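PDB 6Q1I: endoglucanase A from Clostridium longisporum, which hydrolyses internal beta-1,4-glucosidic linkages in cellulose, lichenan and cereal beta-glucans, and also attacks xylan, this chain being its family 5 catalytic domain. Local coordinates for residues Q160-L163 with E169-G172; E176-V181 with S214-N219; K183-A188 with M205-A210; G118-P123 with S129-K134; H234-S237 with A242-T245. One frame throughout, in Å; residues are numbered along the deposited sequence.

Interaction 1 (Q160-L163 with E169-G172); sequences QPRL and EWTG. Unlike the reference sequence in segment 160-163: Gln160 (reference Glu).
Leu163 and Glu169 bring the two backbones nearest, their CA atoms 4.8 Å apart, where one long loop after strand 153-156 doubles back on itself without forming helix or strand. Arg162 and Glu169 then illustrate how a loop can be held by a flat ionic group under an aromatic lid. Arg162 NE reaches Glu169 OE2 at 2.9 Å with a fairly straight N-H (158°), meeting the anti lone pair of that oxygen, and the guanidinium and carboxylate lie nearly coplanar. NH2 adds a weak bond to the same oxygen, and a water bridges the two, accepting from NH2 and donating to OE2 at 2.6 Å. On its far side the guanidinium sends NH1 to Gln160 O, also 2.9 Å away, so three nitrogens have partners in or near one plane. The indole of Trp170 covers one face: Arg162 CD sits 4.0 Å from the centroid of its six-membered ring, a CH-pi contact, while NE lies over the rim. Gln160, which stands in place of a glutamate that is probably the proton donor, points OE1 at the indole edge, 3.7 Å from Trp170 CH2; its NE2 bonds to His234. Gripped through its edges and stacked over a face, Arg162 probably has little freedom to rotate, and it joins the backbone carbonyl of position 160 to Glu169, further along the same loop.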
# COMPACT_ATOMS: atom_id res chain seq x y z
N GLN A 160 -7.45 1.51 -2.39
CA GLN A 160 -8.36 2.36 -1.62
C GLN A 160 -9.74 2.33 -2.26
O GLN A 160 -10.29 3.36 -2.68
CB GLN A 160 -7.82 3.79 -1.55
CG GLN A 160 -6.51 3.89 -0.78
CD GLN A 160 -6.02 5.31 -0.62
OE1 GLN A 160 -6.48 6.24 -1.27
NE2 GLN A 160 -5.06 5.48 0.25
N PRO A 161 -10.36 1.15 -2.33
CA PRO A 161 -11.61 1.02 -3.08
C PRO A 161 -12.73 1.83 -2.43
O PRO A 161 -12.98 1.71 -1.23
CB PRO A 161 -11.89 -0.49 -3.04
CG PRO A 161 -11.21 -0.95 -1.79
CD PRO A 161 -9.95 -0.13 -1.72
N ARG A 162 -13.41 2.64 -3.24
CA ARG A 162 -14.34 3.63 -2.70
C ARG A 162 -15.25 4.12 -3.81
O ARG A 162 -15.04 3.83 -4.99
CB ARG A 162 -13.58 4.80 -2.08
CG ARG A 162 -12.79 5.62 -3.10
CD ARG A 162 -11.77 6.56 -2.47
NE ARG A 162 -11.10 7.39 -3.47
CZ ARG A 162 -10.00 7.05 -4.15
NH1 ARG A 162 -9.43 5.87 -3.96
NH2 ARG A 162 -9.47 7.89 -5.02
N LEU A 163 -16.27 4.91 -3.42
CA LEU A 163 -17.22 5.49 -4.37
C LEU A 163 -16.65 6.80 -4.93
O LEU A 163 -17.05 7.91 -4.57
CB LEU A 163 -18.57 5.73 -3.70
CG LEU A 163 -19.37 4.49 -3.29
CD1 LEU A 163 -20.56 4.88 -2.42
CD2 LEU A 163 -19.85 3.70 -4.50
N GLU A 169 -17.12 9.53 -1.20
CA GLU A 169 -15.78 9.05 -1.56
C GLU A 169 -14.85 9.03 -0.35
O GLU A 169 -14.18 8.03 -0.09
CB GLU A 169 -15.19 9.92 -2.67
CG GLU A 169 -13.78 9.52 -3.05
CD GLU A 169 -13.27 10.14 -4.33
OE1 GLU A 169 -13.97 10.97 -4.95
OE2 GLU A 169 -12.14 9.75 -4.71
N TRP A 170 -14.80 10.14 0.40
CA TRP A 170 -13.82 10.34 1.46
C TRP A 170 -14.46 10.41 2.84
O TRP A 170 -13.80 10.82 3.80
CB TRP A 170 -12.98 11.59 1.19
CG TRP A 170 -12.13 11.47 -0.04
CD1 TRP A 170 -12.17 12.26 -1.15
CD2 TRP A 170 -11.11 10.49 -0.28
NE1 TRP A 170 -11.23 11.84 -2.06
CE2 TRP A 170 -10.56 10.76 -1.55
CE3 TRP A 170 -10.60 9.41 0.46
CZ2 TRP A 170 -9.52 10.00 -2.10
CZ3 TRP A 170 -9.57 8.65 -0.09
CH2 TRP A 170 -9.04 8.95 -1.35
N THR A 171 -15.72 9.99 2.98
CA THR A 171 -16.43 10.04 4.24
C THR A 171 -16.70 8.66 4.82
O THR A 171 -17.46 8.55 5.78
CB THR A 171 -17.76 10.78 4.06
OG1 THR A 171 -18.58 10.04 3.15
CG2 THR A 171 -17.53 12.18 3.52
N GLY A 172 -16.13 7.60 4.25
CA GLY A 172 -16.33 6.26 4.77
C GLY A 172 -17.39 5.44 4.07
O GLY A 172 -17.68 4.32 4.52
O HOH W 1 -10.10 10.52 -6.18

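Interaction 2 (E176-V181 with S214-N219); sequences ESRDVV and SSTTMN
Arg178 meets Thr216 and Thr217 on the rim of the (beta/alpha)8 barrel, where helix 175-194, which follows the fourth strand, faces the short helix 215-219 that follows the fifth. The contact is a small one, burying 118 Å² in all, and side chains rather than backbones make it: even the nearest CA atoms, those of Arg178 and Thr217, stay 7.2 Å apart. Its tight spot lies at the solvent side, on the exposed Thr216, where the bend of Arg178 at its third torsion (chi3 -62°) presents a guanidinium face to Thr216 CG2. Packing is looser inward, by contrast, with CD of Arg178 4.2 Å from CG2 of the buried Thr217. The polar rim of the guanidinium is engaged by neighbours: NE forms a salt bridge with Asp220 just beyond the short helix, and NH1 bonds to Gly172 O in the loop leading into helix 175-194. The arginine thus ties three pieces of chain together at the surface. The close part comes down to one methyl on a flat cation: Thr216 CG2 stands over the centre of the guanidinium, 3.5 Å from Arg178 CZ.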
# COMPACT_ATOMS: atom_id res chain seq x y z
N GLU A 176 -23.98 -0.21 1.63
CA GLU A 176 -23.88 -0.92 0.36
C GLU A 176 -22.44 -1.01 -0.12
O GLU A 176 -21.95 -2.09 -0.47
CB GLU A 176 -24.74 -0.22 -0.70
CG GLU A 176 -24.40 -0.61 -2.14
CD GLU A 176 -25.25 0.11 -3.17
OE1 GLU A 176 -26.00 1.04 -2.80
OE2 GLU A 176 -25.16 -0.27 -4.35
N SER A 177 -21.74 0.13 -0.16
CA SER A 177 -20.42 0.12 -0.77
C SER A 177 -19.39 -0.56 0.13
O SER A 177 -18.46 -1.20 -0.38
CB SER A 177 -20.00 1.54 -1.17
OG SER A 177 -20.01 2.45 -0.09
N ARG A 178 -19.54 -0.47 1.46
CA ARG A 178 -18.65 -1.23 2.34
C ARG A 178 -18.89 -2.73 2.19
O ARG A 178 -17.94 -3.52 2.19
CB ARG A 178 -18.78 -0.76 3.79
CG ARG A 178 -18.32 0.68 4.01
CD ARG A 178 -18.29 1.10 5.48
NE ARG A 178 -19.60 1.06 6.13
CZ ARG A 178 -20.47 2.07 6.16
NH1 ARG A 178 -20.20 3.24 5.61
NH2 ARG A 178 -21.64 1.91 6.77
N ASP A 179 -20.15 -3.14 2.01
CA ASP A 179 -20.46 -4.54 1.72
C ASP A 179 -19.80 -4.97 0.41
O ASP A 179 -19.14 -6.02 0.36
CB ASP A 179 -21.98 -4.69 1.65
CG ASP A 179 -22.44 -6.12 1.43
OD1 ASP A 179 -21.78 -7.05 1.91
OD2 ASP A 179 -23.49 -6.29 0.77
N VAL A 180 -19.93 -4.17 -0.65
CA VAL A 180 -19.37 -4.57 -1.94
C VAL A 180 -17.85 -4.63 -1.89
O VAL A 180 -17.24 -5.52 -2.50
CB VAL A 180 -19.91 -3.71 -3.09
CG1 VAL A 180 -19.23 -4.06 -4.41
CG2 VAL A 180 -21.43 -3.88 -3.21
N VAL A 181 -17.19 -3.72 -1.17
CA VAL A 181 -15.74 -3.82 -1.01
C VAL A 181 -15.37 -5.16 -0.40
O VAL A 181 -14.43 -5.83 -0.85
CB VAL A 181 -15.18 -2.63 -0.21
CG1 VAL A 181 -13.72 -2.92 0.20
CG2 VAL A 181 -15.25 -1.36 -1.03
N SER A 214 -10.94 4.65 9.93
CA SER A 214 -12.03 5.15 10.75
C SER A 214 -12.78 3.99 11.38
O SER A 214 -12.78 2.86 10.88
CB SER A 214 -13.00 5.97 9.90
OG SER A 214 -13.78 5.14 9.05
N SER A 215 -13.46 4.28 12.48
CA SER A 215 -14.24 3.25 13.15
C SER A 215 -15.27 2.63 12.22
O SER A 215 -15.44 1.41 12.20
CB SER A 215 -14.88 3.81 14.42
OG SER A 215 -15.79 4.85 14.14
N THR A 216 -15.96 3.45 11.42
CA THR A 216 -17.02 2.91 10.57
C THR A 216 -16.46 1.91 9.55
O THR A 216 -17.02 0.83 9.35
CB THR A 216 -17.76 4.04 9.86
OG1 THR A 216 -18.45 4.83 10.83
CG2 THR A 216 -18.77 3.49 8.87
N THR A 217 -15.35 2.27 8.90
CA THR A 217 -14.81 1.39 7.86
C THR A 217 -14.10 0.18 8.46
O THR A 217 -14.24 -0.93 7.93
CB THR A 217 -13.90 2.19 6.93
OG1 THR A 217 -12.91 2.87 7.69
CG2 THR A 217 -14.72 3.22 6.14
N MET A 218 -13.36 0.36 9.56
CA MET A 218 -12.78 -0.80 10.23
C MET A 218 -13.85 -1.75 10.71
O MET A 218 -13.74 -2.97 10.56
CB MET A 218 -11.96 -0.36 11.44
CG MET A 218 -10.61 0.19 11.17
SD MET A 218 -9.61 0.01 12.68
CE MET A 218 -10.47 1.09 13.80
N ASN A 219 -14.88 -1.22 11.37
CA ASN A 219 -15.87 -2.09 11.98
C ASN A 219 -16.55 -2.97 10.94
O ASN A 219 -16.87 -4.13 11.24
CB ASN A 219 -16.89 -1.30 12.78
CG ASN A 219 -16.31 -0.74 14.07
OD1 ASN A 219 -15.25 -1.16 14.52
ND2 ASN A 219 -17.03 0.19 14.67

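Interaction 3 (K183-A188 with M205-A210); sequences KYNAAA and MMPTYA
Asn185 lays its carboxamide across Met206 and Pro207, and the way that flat group is turned decides what each of its atoms can do. The middle of the amide rests on the methionine, with Asn185 CG 3.5 Å from Met206 CB. One end is directed along the strand: ND2 donates to Pro207 O at 2.9 Å, the acceptor lying close to the amide plane and the donor in the plane of the carbonyl, on a lone pair. The N-H is somewhat bent, at 140°. The other end, OD1, comes 3.5 Å from Pro207 CD, but its polar partner is the hydroxyl of Thr157, just past strand 153-156. Both ends of a buried amide are therefore satisfied, and the donation from ND2 to Pro207 O probably fixes the flip of the group as well as its place.

Strand 153-156, helix 175-194 and strand 204-208 form a beta-alpha-beta crossover of the TIM barrel, and Asn185 works on the inner face of its helix as a polar bridge to strand 204-208 and to the residue following strand 153-156. Met206 supplies the apolar part of the interface. Its first torsion (chi1 52°) and an extended second one set SD 3.9 Å from Asn185 CB, and the bend at chi3 places CE 3.9 Å from Asn185 O. Leu189, one turn further along the helix, and Val229 of the next strand also pack on Met206. Pro207 also touches Pro161, and its side chain lies about 7 Å from that of Gln160, at the probable proton-donor position.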
# COMPACT_ATOMS: atom_id res chain seq x y z
N LYS A 183 -17.04 -7.90 -0.62
CA LYS A 183 -17.30 -8.92 -1.63
C LYS A 183 -16.22 -8.95 -2.70
O LYS A 183 -15.84 -10.03 -3.17
CB LYS A 183 -18.69 -8.71 -2.23
CG LYS A 183 -19.80 -8.98 -1.21
CD LYS A 183 -21.22 -8.64 -1.69
CE LYS A 183 -22.25 -9.24 -0.74
NZ LYS A 183 -23.62 -8.63 -0.89
N TYR A 184 -15.72 -7.79 -3.12
CA TYR A 184 -14.63 -7.75 -4.09
C TYR A 184 -13.35 -8.35 -3.49
O TYR A 184 -12.63 -9.09 -4.16
CB TYR A 184 -14.37 -6.32 -4.56
CG TYR A 184 -15.44 -5.69 -5.44
CD1 TYR A 184 -16.40 -6.45 -6.09
CD2 TYR A 184 -15.44 -4.32 -5.65
CE1 TYR A 184 -17.35 -5.86 -6.90
CE2 TYR A 184 -16.39 -3.72 -6.47
CZ TYR A 184 -17.35 -4.49 -7.09
OH TYR A 184 -18.31 -3.93 -7.89
N ASN A 185 -13.04 -7.99 -2.24
CA ASN A 185 -11.88 -8.57 -1.57
C ASN A 185 -11.99 -10.10 -1.51
O ASN A 185 -11.02 -10.81 -1.77
CB ASN A 185 -11.73 -8.03 -0.15
CG ASN A 185 -11.16 -6.62 -0.09
OD1 ASN A 185 -10.47 -6.16 -1.00
ND2 ASN A 185 -11.42 -5.95 1.02
N ALA A 186 -13.18 -10.60 -1.15
CA ALA A 186 -13.37 -12.05 -1.03
C ALA A 186 -13.25 -12.72 -2.39
O ALA A 186 -12.70 -13.83 -2.50
CB ALA A 186 -14.73 -12.35 -0.40
N ALA A 187 -13.75 -12.07 -3.45
CA ALA A 187 -13.67 -12.64 -4.79
C ALA A 187 -12.22 -12.69 -5.27
O ALA A 187 -11.80 -13.68 -5.87
CB ALA A 187 -14.51 -11.82 -5.76
N ALA A 188 -11.46 -11.63 -5.01
CA ALA A 188 -10.04 -11.64 -5.37
C ALA A 188 -9.30 -12.74 -4.61
O ALA A 188 -8.49 -13.46 -5.20
CB ALA A 188 -9.43 -10.28 -5.06
N MET A 205 -3.19 -9.36 1.94
CA MET A 205 -3.73 -8.13 2.50
C MET A 205 -4.98 -7.72 1.73
O MET A 205 -5.08 -7.91 0.52
CB MET A 205 -2.70 -7.01 2.37
CG MET A 205 -1.54 -7.14 3.33
SD MET A 205 -0.16 -6.01 3.03
CE MET A 205 -0.98 -4.44 3.08
N MET A 206 -5.94 -7.13 2.46
CA MET A 206 -7.13 -6.59 1.82
C MET A 206 -7.61 -5.39 2.62
O MET A 206 -7.54 -5.42 3.86
CB MET A 206 -8.26 -7.61 1.69
CG MET A 206 -8.62 -8.32 2.98
SD MET A 206 -9.75 -9.70 2.71
CE MET A 206 -8.90 -10.62 1.51
N PRO A 207 -8.07 -4.33 1.96
CA PRO A 207 -8.36 -3.08 2.67
C PRO A 207 -9.80 -2.96 3.14
O PRO A 207 -10.73 -3.60 2.64
CB PRO A 207 -8.10 -2.02 1.59
CG PRO A 207 -8.51 -2.71 0.32
CD PRO A 207 -8.06 -4.14 0.50
N THR A 208 -9.96 -2.08 4.13
CA THR A 208 -11.25 -1.48 4.40
C THR A 208 -11.65 -0.57 3.23
O THR A 208 -10.86 -0.29 2.33
CB THR A 208 -11.14 -0.60 5.65
OG1 THR A 208 -10.12 0.36 5.40
CG2 THR A 208 -10.78 -1.41 6.88
N TYR A 209 -12.89 -0.10 3.26
CA TYR A 209 -13.32 0.92 2.31
C TYR A 209 -12.36 2.11 2.38
O TYR A 209 -12.08 2.64 3.46
CB TYR A 209 -14.76 1.36 2.64
CG TYR A 209 -15.32 2.46 1.76
CD1 TYR A 209 -16.21 2.18 0.72
CD2 TYR A 209 -14.99 3.79 1.99
CE1 TYR A 209 -16.73 3.19 -0.07
CE2 TYR A 209 -15.51 4.80 1.20
CZ TYR A 209 -16.38 4.50 0.17
OH TYR A 209 -16.90 5.50 -0.62
N ALA A 210 -11.85 2.50 1.21
CA ALA A 210 -10.89 3.60 1.05
C ALA A 210 -9.59 3.37 1.81
O ALA A 210 -8.78 4.30 1.93
CB ALA A 210 -11.49 4.96 1.44

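Interaction 4 (G118-P123 with S129-K134); sequences GNWVIP and SSVTPK
Lys134 and Trp120 form a cation-pi pair on the TIM barrel, where the loop after the third strand folds back onto the helix it leads into, 128-145. The lysine is fully extended, with CG opposite the backbone N (chi1 178°), and it runs across one face of the indole. CB starts at the rim, 4.0 Å from Trp120 CZ3. CG comes closer to that carbon, at 3.6 Å, and CD moves on to Trp120 CE3 at 3.7 Å. CE then stands over the benzene part, 3.7 Å from the centroid of the six-membered ring, in a CH-pi contact. Last, NZ reaches the pyrrole part, 4.2 Å from the centroid of the five-membered ring and 24° off its normal. The whole aliphatic chain therefore lies along the ring while the ammonium ends over the pyrrole part. Val121 CG2 lies on the opposite face, so the indole is sandwiched, and its NE1 bonds to Glu117, which probably limits rotation of the ring. Val121, at the centre of an inverse gamma turn, also sets CG1 against CG1 of Val131, 4.2 Å away. Tyr184 of helix 175-194 covers both valines from the neighbouring side. The tightest point involves the other branch of Val131, whose CG2 presses against the backbone carbonyl of the loop, 3.1 Å from Trp120 O.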
# COMPACT_ATOMS: atom_id res chain seq x y z
N GLY A 118 -10.07 2.42 -9.64
CA GLY A 118 -11.38 2.89 -9.23
C GLY A 118 -12.28 3.42 -10.34
O GLY A 118 -13.47 3.63 -10.10
N ASN A 119 -11.74 3.65 -11.54
CA ASN A 119 -12.60 3.96 -12.68
C ASN A 119 -13.45 2.77 -13.10
O ASN A 119 -14.48 2.97 -13.75
CB ASN A 119 -11.78 4.44 -13.88
CG ASN A 119 -10.83 3.38 -14.37
OD1 ASN A 119 -10.01 2.89 -13.62
ND2 ASN A 119 -10.96 2.98 -15.63
N TRP A 120 -13.03 1.55 -12.77
CA TRP A 120 -13.78 0.35 -13.10
C TRP A 120 -14.16 -0.50 -11.90
O TRP A 120 -15.22 -1.13 -11.93
CB TRP A 120 -13.06 -0.49 -14.19
CG TRP A 120 -11.76 -1.15 -13.78
CD1 TRP A 120 -10.51 -0.61 -13.83
CD2 TRP A 120 -11.59 -2.49 -13.31
NE1 TRP A 120 -9.57 -1.52 -13.40
CE2 TRP A 120 -10.22 -2.69 -13.08
CE3 TRP A 120 -12.47 -3.54 -13.07
CZ2 TRP A 120 -9.71 -3.90 -12.59
CZ3 TRP A 120 -11.97 -4.73 -12.59
CH2 TRP A 120 -10.60 -4.90 -12.36
N VAL A 121 -13.36 -0.53 -10.84
CA VAL A 121 -13.73 -1.22 -9.61
C VAL A 121 -14.63 -0.28 -8.81
O VAL A 121 -14.16 0.50 -7.98
CB VAL A 121 -12.51 -1.69 -8.80
CG1 VAL A 121 -12.95 -2.38 -7.52
CG2 VAL A 121 -11.67 -2.63 -9.65
N ILE A 122 -15.92 -0.33 -9.11
CA ILE A 122 -16.91 0.58 -8.54
C ILE A 122 -17.72 -0.22 -7.53
O ILE A 122 -18.40 -1.18 -7.93
CB ILE A 122 -17.80 1.17 -9.64
CG1 ILE A 122 -16.96 2.01 -10.61
CG2 ILE A 122 -18.92 1.98 -9.02
CD1 ILE A 122 -17.65 2.22 -11.95
N PRO A 123 -17.67 0.11 -6.23
CA PRO A 123 -18.32 -0.75 -5.21
C PRO A 123 -19.79 -0.42 -4.99
O PRO A 123 -20.20 0.11 -3.95
CB PRO A 123 -17.45 -0.49 -3.98
CG PRO A 123 -17.03 0.96 -4.13
CD PRO A 123 -16.85 1.17 -5.61
N SER A 129 -21.87 -7.03 -11.02
CA SER A 129 -21.84 -8.09 -12.03
C SER A 129 -20.83 -7.82 -13.13
O SER A 129 -20.39 -8.76 -13.80
CB SER A 129 -23.23 -8.29 -12.64
OG SER A 129 -23.60 -7.17 -13.42
N SER A 130 -20.47 -6.56 -13.36
CA SER A 130 -19.46 -6.24 -14.36
C SER A 130 -18.06 -6.18 -13.79
O SER A 130 -17.09 -6.47 -14.50
CB SER A 130 -19.81 -4.92 -15.05
OG SER A 130 -19.94 -3.86 -14.14
N VAL A 131 -17.92 -5.86 -12.51
CA VAL A 131 -16.60 -5.77 -11.89
C VAL A 131 -16.07 -7.15 -11.53
O VAL A 131 -14.90 -7.45 -11.76
CB VAL A 131 -16.68 -4.88 -10.64
CG1 VAL A 131 -15.34 -4.89 -9.89
CG2 VAL A 131 -17.09 -3.46 -11.02
N THR A 132 -16.91 -7.99 -10.92
CA THR A 132 -16.40 -9.19 -10.26
C THR A 132 -15.71 -10.15 -11.22
O THR A 132 -14.58 -10.58 -10.92
CB THR A 132 -17.50 -9.85 -9.43
OG1 THR A 132 -18.05 -8.91 -8.50
CG2 THR A 132 -16.95 -11.05 -8.67
N PRO A 133 -16.29 -10.51 -12.36
CA PRO A 133 -15.58 -11.45 -13.24
C PRO A 133 -14.25 -10.90 -13.73
O PRO A 133 -13.27 -11.65 -13.86
CB PRO A 133 -16.56 -11.69 -14.40
CG PRO A 133 -17.88 -11.22 -13.92
CD PRO A 133 -17.65 -10.21 -12.85
N LYS A 134 -14.19 -9.59 -14.01
CA LYS A 134 -12.96 -8.98 -14.50
C LYS A 134 -11.90 -8.94 -13.41
O LYS A 134 -10.74 -9.26 -13.66
CB LYS A 134 -13.29 -7.57 -15.01
CG LYS A 134 -12.11 -6.78 -15.51
CD LYS A 134 -12.59 -5.49 -16.16
CE LYS A 134 -11.46 -4.54 -16.47
NZ LYS A 134 -11.98 -3.33 -17.17

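Interaction 5 (H234-S237 with A242-T245); sequences HAYS and AMDT
Tyr236 offers the flat group here, and Met243 approaches its ring obliquely, while the ring of Phe330 meets it with the planes at about 50°. The pair is a Met-aromatic contact in the loop region above strand 229-234, the sixth strand of the (beta/alpha)8 barrel, on the side where the active site lies. Met243 SD is 4.6 Å from the centroid of the tyrosine ring, 28° off its normal. The approach comes at the near end of the ring: the methyl CE lies 3.6 Å from Tyr236 CB and 4.1 Å from CG, leaving the phenol end to other partners. A bend at the last torsion of Met243 (chi3 41°) swings CE back toward the tyrosine CB, so the methyl packs on CB, with the sulfur more loosely beside it.

Tyr236 carries this packing into the catalytic centre. Its hydroxyl makes a weak hydrogen bond with Gln284, which replaces a natural glutamate that is probably the nucleophile, and the side chain of Tyr236 also comes within about 5 Å of that of Gln160. The methionine, outside this polar group, packs at the base of the ring. Tyr236 is also the centre of an inverse gamma turn, which makes the chain fold sharply just where the short helix 239-242 returns to it. Ala242, the last residue of that helix, fits against the turn: its CB lies 4.4 Å from Tyr236 CB and only 3.5 Å from Tyr236 O.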
# COMPACT_ATOMS: atom_id res chain seq x y z
N HIS A 234 -4.52 2.64 5.43
CA HIS A 234 -3.59 3.74 5.16
C HIS A 234 -3.89 4.82 6.18
O HIS A 234 -5.05 5.10 6.49
CB HIS A 234 -3.77 4.25 3.74
CG HIS A 234 -3.50 3.20 2.71
ND1 HIS A 234 -3.82 3.35 1.38
CD2 HIS A 234 -2.95 1.97 2.82
CE1 HIS A 234 -3.49 2.26 0.72
NE2 HIS A 234 -2.96 1.40 1.57
N ALA A 235 -2.83 5.41 6.75
CA ALA A 235 -3.02 6.31 7.89
C ALA A 235 -1.96 7.41 7.83
O ALA A 235 -0.91 7.36 8.48
CB ALA A 235 -2.97 5.54 9.21
N TYR A 236 -2.26 8.43 7.03
CA TYR A 236 -1.44 9.63 6.93
C TYR A 236 -1.83 10.53 8.10
O TYR A 236 -2.55 11.52 7.96
CB TYR A 236 -1.69 10.31 5.59
CG TYR A 236 -1.19 9.55 4.39
CD1 TYR A 236 -2.00 8.64 3.71
CD2 TYR A 236 0.09 9.75 3.91
CE1 TYR A 236 -1.55 7.97 2.60
CE2 TYR A 236 0.55 9.09 2.80
CZ TYR A 236 -0.26 8.19 2.15
OH TYR A 236 0.21 7.56 1.03
N SER A 237 -1.30 10.18 9.27
CA SER A 237 -1.78 10.75 10.51
C SER A 237 -0.70 11.52 11.23
O SER A 237 0.48 11.17 11.16
CB SER A 237 -2.28 9.63 11.42
OG SER A 237 -3.31 8.92 10.75
N ALA A 242 0.05 15.92 8.35
CA ALA A 242 0.70 15.02 7.40
C ALA A 242 0.35 15.30 5.95
O ALA A 242 1.20 15.14 5.06
CB ALA A 242 0.34 13.57 7.75
N MET A 243 -0.89 15.71 5.67
CA MET A 243 -1.37 15.71 4.29
C MET A 243 -2.10 16.99 3.87
O MET A 243 -2.07 17.36 2.70
CB MET A 243 -2.26 14.48 4.08
CG MET A 243 -2.77 14.25 2.67
SD MET A 243 -3.35 12.55 2.46
CE MET A 243 -4.21 12.26 3.98
N ASP A 244 -2.76 17.67 4.81
CA ASP A 244 -3.63 18.78 4.44
C ASP A 244 -2.83 20.01 4.04
O ASP A 244 -1.83 20.36 4.67
CB ASP A 244 -4.57 19.11 5.60
CG ASP A 244 -5.59 20.17 5.23
OD1 ASP A 244 -6.39 19.91 4.31
OD2 ASP A 244 -5.59 21.26 5.83
N THR A 245 -3.29 20.68 2.97
CA THR A 245 -2.71 21.94 2.51
C THR A 245 -3.70 23.10 2.56
O THR A 245 -3.42 24.17 2.01
CB THR A 245 -2.17 21.80 1.08
OG1 THR A 245 -3.24 21.40 0.21
CG2 THR A 245 -1.08 20.76 1.03

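Along the chain interaction 4 comes first, then interaction 1; interaction 3 is nested inside the loop closed by interaction 2, and interaction 5 follows. All belong to one (beta/alpha)8 domain built on an eight-stranded parallel barrel. Interactions 2 and 3, with centres 10 Å apart, share helix 175-194, whose Tyr184 also bonds to Ile122 of interaction 4. Interaction 1, in the loop before that helix, touches all four others, reaching interaction 5 through Gln160. Interactions 4 and 5 are the most distant, about 28 Å between centres. The proton-donor position thus sits in a network of neighbouring barrel loops, while the other contacts join helices and loops around it.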